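Local atomic coordinates of glyoxalase-like domain protein (Staphylococcus aureus, PDB entry 3P8A), a protein that is of unknown function but carries a glyoxalase-like domain, consistent with membership of the vicinal oxygen chelate (VOC) family. Residues N78-L81 against K82-K86; T96-Q100 against E101-Q105; S202-V205 against S206-K210. All coordinates share one frame; numbering follows the deposited sequence.

Contact 1: residues N78-L81 against K82-K86; sequences NEKL and KKMAK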
loop_
_atom_site.group_PDB
_atom_site.type_symbol
_atom_site.label_atom_id
_atom_site.label_comp_id
_atom_site.label_asym_id
_atom_site.label_seq_id
_atom_site.Cartn_x
_atom_site.Cartn_y
_atom_site.Cartn_z
ATOM N N ASN A 78 -2.174 -6.225 -20.566
ATOM C CA ASN A 78 -1.906 -4.807 -20.793
ATOM C C ASN A 78 -3.000 -4.054 -21.517
ATOM O O ASN A 78 -3.181 -2.868 -21.253
ATOM C CB ASN A 78 -0.581 -4.614 -21.530
ATOM C CG ASN A 78 0.598 -5.060 -20.722
ATOM O OD1 ASN A 78 1.087 -4.330 -19.847
ATOM N ND2 ASN A 78 1.054 -6.289 -20.967
ATOM N N GLU A 79 -3.651 -4.691 -22.497
ATOM C CA GLU A 79 -4.721 -4.033 -23.252
ATOM C C GLU A 79 -5.948 -3.769 -22.352
ATOM O O GLU A 79 -6.534 -2.684 -22.418
ATOM C CB GLU A 79 -5.073 -4.774 -24.560
ATOM C CG GLU A 79 -4.648 -6.236 -24.658
ATOM C CD GLU A 79 -3.165 -6.546 -24.787
ATOM O OE1 GLU A 79 -2.540 -6.105 -25.780
ATOM O OE2 GLU A 79 -2.635 -7.252 -23.897
ATOM N N LYS A 80 -6.266 -4.727 -21.448
ATOM C CA LYS A 80 -7.346 -4.594 -20.470
ATOM C C LYS A 80 -7.046 -3.460 -19.492
ATOM O O LYS A 80 -7.904 -2.601 -19.296
ATOM C CB LYS A 80 -7.574 -5.915 -19.714
ATOM C CG LYS A 80 -8.577 -5.802 -18.560
ATOM C CD LYS A 80 -8.912 -7.154 -17.970
ATOM C CE LYS A 80 -10.040 -7.868 -18.689
ATOM N NZ LYS A 80 -11.280 -7.046 -18.755
ATOM N N LEU A 81 -5.843 -3.448 -18.891
ATOM C CA LEU A 81 -5.444 -2.415 -17.929
ATOM C C LEU A 81 -5.477 -1.011 -18.534
ATOM O O LEU A 81 -5.959 -0.095 -17.889
ATOM C CB LEU A 81 -4.058 -2.734 -17.344
ATOM C CG LEU A 81 -3.613 -1.910 -16.130
ATOM C CD1 LEU A 81 -4.511 -2.135 -14.911
ATOM C CD2 LEU A 81 -2.187 -2.249 -15.767
ATOM N N LYS A 82 -4.991 -0.850 -19.779
ATOM C CA LYS A 82 -4.980 0.441 -20.491
ATOM C C LYS A 82 -6.401 0.969 -20.736
ATOM O O LYS A 82 -6.638 2.179 -20.628
ATOM C CB LYS A 82 -4.252 0.293 -21.835
ATOM C CG LYS A 82 -2.739 0.362 -21.739
ATOM C CD LYS A 82 -2.084 -0.047 -23.065
ATOM C CE LYS A 82 -1.092 0.956 -23.626
ATOM N NZ LYS A 82 0.094 1.145 -22.749
ATOM N N LYS A 83 -7.347 0.051 -21.053
ATOM C CA LYS A 83 -8.758 0.374 -21.281
ATOM C C LYS A 83 -9.352 0.865 -19.965
ATOM O O LYS A 83 -9.982 1.931 -19.924
ATOM C CB LYS A 83 -9.524 -0.884 -21.743
ATOM C CG LYS A 83 -9.475 -1.155 -23.242
ATOM C CD LYS A 83 -10.320 -2.383 -23.644
ATOM C CE LYS A 83 -11.824 -2.154 -23.599
ATOM N NZ LYS A 83 -12.597 -3.419 -23.744
HETATM N N MSE A 84 -9.105 0.079 -18.889
HETATM C CA MSE A 84 -9.592 0.368 -17.543
HETATM C C MSE A 84 -9.030 1.665 -16.991
HETATM O O MSE A 84 -9.749 2.361 -16.280
HETATM C CB MSE A 84 -9.354 -0.816 -16.596
HETATM C CG MSE A 84 -10.174 -2.052 -16.961
HETATM SE SE MSE A 84 -12.106 -1.762 -17.083
HETATM C CE MSE A 84 -12.312 -1.676 -19.044
ATOM N N ALA A 85 -7.771 2.013 -17.341
ATOM C CA ALA A 85 -7.146 3.267 -16.883
ATOM C C ALA A 85 -7.834 4.525 -17.408
ATOM O O ALA A 85 -7.669 5.595 -16.818
ATOM C CB ALA A 85 -5.678 3.291 -17.243
ATOM N N LYS A 86 -8.630 4.396 -18.483
ATOM C CA LYS A 86 -9.322 5.523 -19.106
ATOM C C LYS A 86 -10.722 5.771 -18.527
ATOM O O LYS A 86 -11.361 6.769 -18.866
ATOM C CB LYS A 86 -9.340 5.373 -20.634
ATOM C CG LYS A 86 -7.953 5.366 -21.278
ATOM C CD LYS A 86 -8.034 4.832 -22.696
ATOM C CE LYS A 86 -6.681 4.501 -23.273
ATOM N NZ LYS A 86 -6.767 3.367 -24.235
#
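Lys-82, Lys-83, Met-84 and Ala-85 meet Asn-78 to Leu-81 as successive turns of one short surface helix, residues 78-84, which follows strand 69-75 of the eight-stranded mixed sheet. The contact is local, a matter of residues four apart, and the backbone carries most of it. Lys-82 N donates to Asn-78 O at 3.1 Å, and the next three amides repeat the step: Lys-83 N to Glu-79 O, Met-84 N to Lys-80 O, and Ala-85 N to Leu-81 O. The third of these is the straightest at hydrogen, 166°; the fourth is the shortest, 2.8 Å from Ala-85 N to Leu-81 O. This i to i+4 pattern defines an alpha helix. In the fold, strands 24-31, 48-53, 58-64 and 69-75 form the first half of the sheet, and helix 78-84 begins the connection to strand 106-113, which starts the second half.

Side chains add modest contacts. Lys-82 turns its CG away from its own carbonyl carbon (chi1 -82°), which brings the first methylenes alongside the preceding turn, CG lying 3.3 Å from Asn-78 O. Farther out the chain bends twice, and its NZ makes a weak hydrogen bond with Tyr-103 OH. Lys-83 repeats the approach over Glu-79 O, its CG at 3.4 Å from that oxygen. On the buried face Leu-81, with CG opposite its backbone N (chi1 -168°), packs against Tyr-56, Ala-95 and Thr-96 of neighbouring loops and Val-99 of helix 97-100. Lys-80 NZ and Lys-83 NZ stand 6.3 Å apart, like charges that probably repel mildly at this exposed surface.

Contact 2: residues T96-Q100 against E101-Q105; sequences TQIVQ and EKYEQ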
loop_
_atom_site.group_PDB
_atom_site.type_symbol
_atom_site.label_atom_id
_atom_site.label_comp_id
_atom_site.label_asym_id
_atom_site.label_seq_id
_atom_site.Cartn_x
_atom_site.Cartn_y
_atom_site.Cartn_z
ATOM N N THR A 96 -4.277 0.435 -12.168
ATOM C CA THR A 96 -4.136 1.379 -13.261
ATOM C C THR A 96 -3.045 2.417 -13.020
ATOM O O THR A 96 -2.619 3.079 -13.974
ATOM C CB THR A 96 -5.516 1.959 -13.677
ATOM O OG1 THR A 96 -6.133 2.561 -12.548
ATOM C CG2 THR A 96 -6.481 0.897 -14.233
ATOM N N GLN A 97 -2.539 2.531 -11.757
ATOM C CA GLN A 97 -1.418 3.415 -11.401
ATOM C C GLN A 97 -0.195 3.009 -12.193
ATOM O O GLN A 97 0.607 3.880 -12.534
ATOM C CB GLN A 97 -1.062 3.333 -9.903
ATOM C CG GLN A 97 -2.059 4.014 -8.999
ATOM C CD GLN A 97 -1.534 4.078 -7.589
ATOM O OE1 GLN A 97 -0.455 4.624 -7.318
ATOM N NE2 GLN A 97 -2.298 3.554 -6.656
ATOM N N ILE A 98 -0.078 1.696 -12.524
ATOM C CA ILE A 98 1.019 1.111 -13.346
ATOM C C ILE A 98 1.074 1.873 -14.684
ATOM O O ILE A 98 2.143 2.345 -15.082
ATOM C CB ILE A 98 0.866 -0.432 -13.552
ATOM C CG1 ILE A 98 0.999 -1.193 -12.221
ATOM C CG2 ILE A 98 1.916 -0.979 -14.563
ATOM C CD1 ILE A 98 0.629 -2.744 -12.312
ATOM N N VAL A 99 -0.095 2.063 -15.318
ATOM C CA VAL A 99 -0.221 2.785 -16.600
ATOM C C VAL A 99 0.012 4.290 -16.432
ATOM O O VAL A 99 0.827 4.887 -17.135
ATOM C CB VAL A 99 -1.600 2.503 -17.290
ATOM C CG1 VAL A 99 -1.749 3.321 -18.585
ATOM C CG2 VAL A 99 -1.756 1.019 -17.586
ATOM N N GLN A 100 -0.734 4.897 -15.512
ATOM C CA GLN A 100 -0.709 6.337 -15.231
ATOM C C GLN A 100 0.670 6.844 -14.813
ATOM O O GLN A 100 1.031 7.990 -15.127
ATOM C CB GLN A 100 -1.768 6.673 -14.192
ATOM C CG GLN A 100 -3.160 6.654 -14.818
ATOM C CD GLN A 100 -4.255 6.342 -13.861
ATOM O OE1 GLN A 100 -4.045 6.148 -12.652
ATOM N NE2 GLN A 100 -5.464 6.295 -14.401
ATOM N N GLU A 101 1.454 5.974 -14.140
ATOM C CA GLU A 101 2.811 6.294 -13.741
ATOM C C GLU A 101 3.866 5.783 -14.742
ATOM O O GLU A 101 5.017 5.569 -14.384
ATOM C CB GLU A 101 3.078 5.915 -12.288
ATOM C CG GLU A 101 2.146 6.651 -11.343
ATOM C CD GLU A 101 2.023 6.101 -9.937
ATOM O OE1 GLU A 101 3.042 5.627 -9.384
ATOM O OE2 GLU A 101 0.909 6.188 -9.370
ATOM N N LYS A 102 3.459 5.663 -16.028
ATOM C CA LYS A 102 4.270 5.342 -17.208
ATOM C C LYS A 102 5.101 4.067 -17.079
ATOM O O LYS A 102 6.216 4.022 -17.621
ATOM C CB LYS A 102 5.171 6.551 -17.608
ATOM C CG LYS A 102 4.464 7.928 -17.600
ATOM C CD LYS A 102 5.425 9.069 -17.860
ATOM C CE LYS A 102 4.752 10.392 -17.658
ATOM N NZ LYS A 102 4.822 10.852 -16.254
ATOM N N TYR A 103 4.568 3.026 -16.379
ATOM C CA TYR A 103 5.250 1.726 -16.215
ATOM C C TYR A 103 6.602 1.825 -15.488
ATOM O O TYR A 103 7.463 0.963 -15.658
ATOM C CB TYR A 103 5.350 0.957 -17.563
ATOM C CG TYR A 103 4.005 0.553 -18.135
ATOM C CD1 TYR A 103 3.452 -0.692 -17.850
ATOM C CD2 TYR A 103 3.311 1.392 -18.998
ATOM C CE1 TYR A 103 2.208 -1.066 -18.360
ATOM C CE2 TYR A 103 2.064 1.031 -19.513
ATOM C CZ TYR A 103 1.519 -0.203 -19.193
ATOM O OH TYR A 103 0.322 -0.607 -19.730
ATOM N N GLU A 104 6.758 2.848 -14.647
ATOM C CA GLU A 104 7.937 3.030 -13.806
ATOM C C GLU A 104 7.770 2.075 -12.621
ATOM O O GLU A 104 6.766 2.134 -11.914
ATOM C CB GLU A 104 8.031 4.473 -13.310
ATOM C CG GLU A 104 8.418 5.475 -14.387
ATOM C CD GLU A 104 8.099 6.930 -14.067
ATOM O OE1 GLU A 104 7.969 7.280 -12.871
ATOM O OE2 GLU A 104 7.993 7.726 -15.026
ATOM N N GLN A 105 8.734 1.183 -12.430
ATOM C CA GLN A 105 8.703 0.193 -11.348
ATOM C C GLN A 105 9.019 0.838 -10.000
ATOM O O GLN A 105 9.742 1.832 -9.961
ATOM C CB GLN A 105 9.701 -0.922 -11.643
ATOM C CG GLN A 105 9.346 -1.684 -12.906
ATOM C CD GLN A 105 10.364 -2.748 -13.196
ATOM O OE1 GLN A 105 10.348 -3.832 -12.615
ATOM N NE2 GLN A 105 11.315 -2.428 -14.039
HETATM O O HOH W 1 4.094 2.389 -12.791
#
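The Tyr-103 ring has Ile-98 O and Val-99 CA over one face, the oxygen 4.0 Å above the ring plane and offset toward the rim. On that same face, above the rim, Ile-98 CG2 meets Tyr-103 CD1 at 3.6 Å, the two side chains crossing at about a right angle. Val-99, on this side too, runs alongside the tyrosine, its CG2 3.4 Å from Tyr-103 OH. A chi1 of -65° places the ring beside its own backbone N, folded back over the helix end. The backbone beneath is a Schellman motif, with Lys-102 at positive phi as the C-prime residue: Tyr-103 N reaches Ile-98 O at 2.8 Å, nearly along the C=O axis, while Lys-102 N approaches Val-99 O from above the carbonyl plane, 57° out of it. The same residues form a type I' turn, Glu-101 to Glu-104, before strand 106-113. Water 1 donates to both Ile-98 O and Glu-104 O, so the Ile-98 carbonyl accepts two hydrogen bonds. Glu-101 lies side by side with Gln-97; its N closes the last helical turn on Gln-97 O, and its OE1 forms a salt bridge with Lys-108. Tyr-103 also packs on Tyr-31 and Asn-78.

Contact 3: residues S202-V205 against S206-K210; sequences SQTV and SNWLK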
loop_
_atom_site.group_PDB
_atom_site.type_symbol
_atom_site.label_atom_id
_atom_site.label_comp_id
_atom_site.label_asym_id
_atom_site.label_seq_id
_atom_site.Cartn_x
_atom_site.Cartn_y
_atom_site.Cartn_z
ATOM N N SER A 202 3.893 20.036 2.731
ATOM C CA SER A 202 2.824 20.729 3.455
ATOM C C SER A 202 1.462 20.250 3.057
ATOM O O SER A 202 0.632 19.956 3.921
ATOM C CB SER A 202 2.944 22.239 3.278
ATOM O OG SER A 202 3.829 22.713 4.272
ATOM N N GLN A 203 1.248 20.122 1.746
ATOM C CA GLN A 203 0.008 19.625 1.159
ATOM C C GLN A 203 -0.226 18.173 1.485
ATOM O O GLN A 203 -1.349 17.828 1.862
ATOM C CB GLN A 203 -0.008 19.825 -0.358
ATOM C CG GLN A 203 -1.412 19.761 -0.959
ATOM C CD GLN A 203 -2.404 20.712 -0.324
ATOM O OE1 GLN A 203 -2.213 21.940 -0.282
ATOM N NE2 GLN A 203 -3.494 20.150 0.189
ATOM N N THR A 204 0.816 17.313 1.335
ATOM C CA THR A 204 0.670 15.867 1.622
ATOM C C THR A 204 0.247 15.637 3.068
ATOM O O THR A 204 -0.669 14.857 3.314
ATOM C CB THR A 204 1.918 15.065 1.256
ATOM O OG1 THR A 204 2.310 15.400 -0.073
ATOM C CG2 THR A 204 1.666 13.567 1.296
ATOM N N VAL A 205 0.903 16.335 4.012
ATOM C CA VAL A 205 0.606 16.255 5.453
ATOM C C VAL A 205 -0.843 16.688 5.770
ATOM O O VAL A 205 -1.588 15.957 6.448
ATOM C CB VAL A 205 1.661 17.040 6.267
ATOM C CG1 VAL A 205 1.286 17.123 7.755
ATOM C CG2 VAL A 205 3.041 16.411 6.095
ATOM N N SER A 206 -1.228 17.871 5.271
ATOM C CA SER A 206 -2.558 18.464 5.442
ATOM C C SER A 206 -3.641 17.483 4.972
ATOM O O SER A 206 -4.597 17.237 5.709
ATOM C CB SER A 206 -2.644 19.797 4.691
ATOM O OG SER A 206 -3.973 20.291 4.634
ATOM N N ASN A 207 -3.456 16.883 3.777
ATOM C CA ASN A 207 -4.380 15.913 3.198
ATOM C C ASN A 207 -4.466 14.641 4.012
ATOM O O ASN A 207 -5.571 14.170 4.255
ATOM C CB ASN A 207 -3.988 15.551 1.756
ATOM C CG ASN A 207 -4.349 16.616 0.764
ATOM O OD1 ASN A 207 -5.149 17.503 1.050
ATOM N ND2 ASN A 207 -3.747 16.555 -0.409
ATOM N N TRP A 208 -3.312 14.069 4.409
ATOM C CA TRP A 208 -3.277 12.830 5.185
ATOM C C TRP A 208 -3.830 13.013 6.591
ATOM O O TRP A 208 -4.489 12.105 7.101
ATOM C CB TRP A 208 -1.880 12.232 5.220
ATOM C CG TRP A 208 -1.438 11.573 3.935
ATOM C CD1 TRP A 208 -1.748 11.950 2.662
ATOM C CD2 TRP A 208 -0.480 10.519 3.818
ATOM N NE1 TRP A 208 -1.084 11.151 1.753
ATOM C CE2 TRP A 208 -0.305 10.257 2.437
ATOM C CE3 TRP A 208 0.212 9.726 4.749
ATOM C CZ2 TRP A 208 0.537 9.239 1.969
ATOM C CZ3 TRP A 208 1.034 8.707 4.286
ATOM C CH2 TRP A 208 1.196 8.475 2.913
ATOM N N LEU A 209 -3.616 14.182 7.212
ATOM C CA LEU A 209 -4.221 14.428 8.543
ATOM C C LEU A 209 -5.754 14.471 8.448
ATOM O O LEU A 209 -6.444 13.910 9.302
ATOM C CB LEU A 209 -3.715 15.735 9.159
ATOM C CG LEU A 209 -2.264 15.756 9.604
ATOM C CD1 LEU A 209 -1.793 17.178 9.807
ATOM C CD2 LEU A 209 -2.045 14.911 10.842
ATOM N N LYS A 210 -6.260 15.078 7.369
ATOM C CA LYS A 210 -7.670 15.258 7.076
ATOM C C LYS A 210 -8.339 13.927 6.766
ATOM O O LYS A 210 -9.309 13.561 7.439
ATOM C CB LYS A 210 -7.816 16.205 5.885
ATOM C CG LYS A 210 -9.135 16.959 5.830
ATOM C CD LYS A 210 -9.263 17.812 4.567
ATOM C CE LYS A 210 -8.561 19.161 4.622
ATOM N NZ LYS A 210 -9.335 20.171 5.386
#
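Thr-204 holds CG2 opposite its backbone N while Trp-208 swings CG to the side of its own N (chi1 -74°); these torsions, with the indole turned at chi2 34°, put the methyl over the face of the five-membered ring, toward its rim. Thr-204 CG2 lies 4.0 Å from the centroid of that ring, a CH-pi contact 23° off the ring normal. The threonine hydroxyl is engaged by Ser-198 and the Asn-200 carbonyl. Gln-203, bent at chi2, curls its amide along the helix surface, and Gln-203 NE2 donates to Asn-207 OD1 at 3.2 Å. Although OD1 lies close to the glutamine amide plane, the donor stands above the asparagine carbonyl plane, away from a lone pair. A further i to i+4 pair is apolar: Val-205 CG1 touches Leu-209 CD1 at 3.7 Å, the branches running alongside each other. The main chain beneath is regular, Leu-209 N reaching Val-205 O at 2.8 Å. Trp-208 also meets Phe-212 edge-to-face and packs on Phe-235 and Ile-237, as Leu-209 does on Leu-226. Helix 201-212 is thus the helix of a beta-alpha-beta-beta-beta module, as in the VOC (glyoxalase-like) fold, packed on its strands 223-227 and 234-239.

Contacts 1 and 2 belong to one neighbourhood: helices 78-84 and 97-100 follow each other in the chain and touch, with Leu-81 CD1 packing 3.7 Å from Thr-96 CG2. Contact 3 stands apart beside the other sheet, its centre about 30 Å from that of contact 1 and about 24 Å from that of contact 2. Contact 1 is at the surface and rests mainly on backbone bonds beneath lysines; contacts 2 and 3 are partly buried and add aromatic packing. Where 78-86 and 202-210 repeat i to i+4 bonds, 96-105 shows how a helix ends, with a water helping to satisfy a carbonyl there.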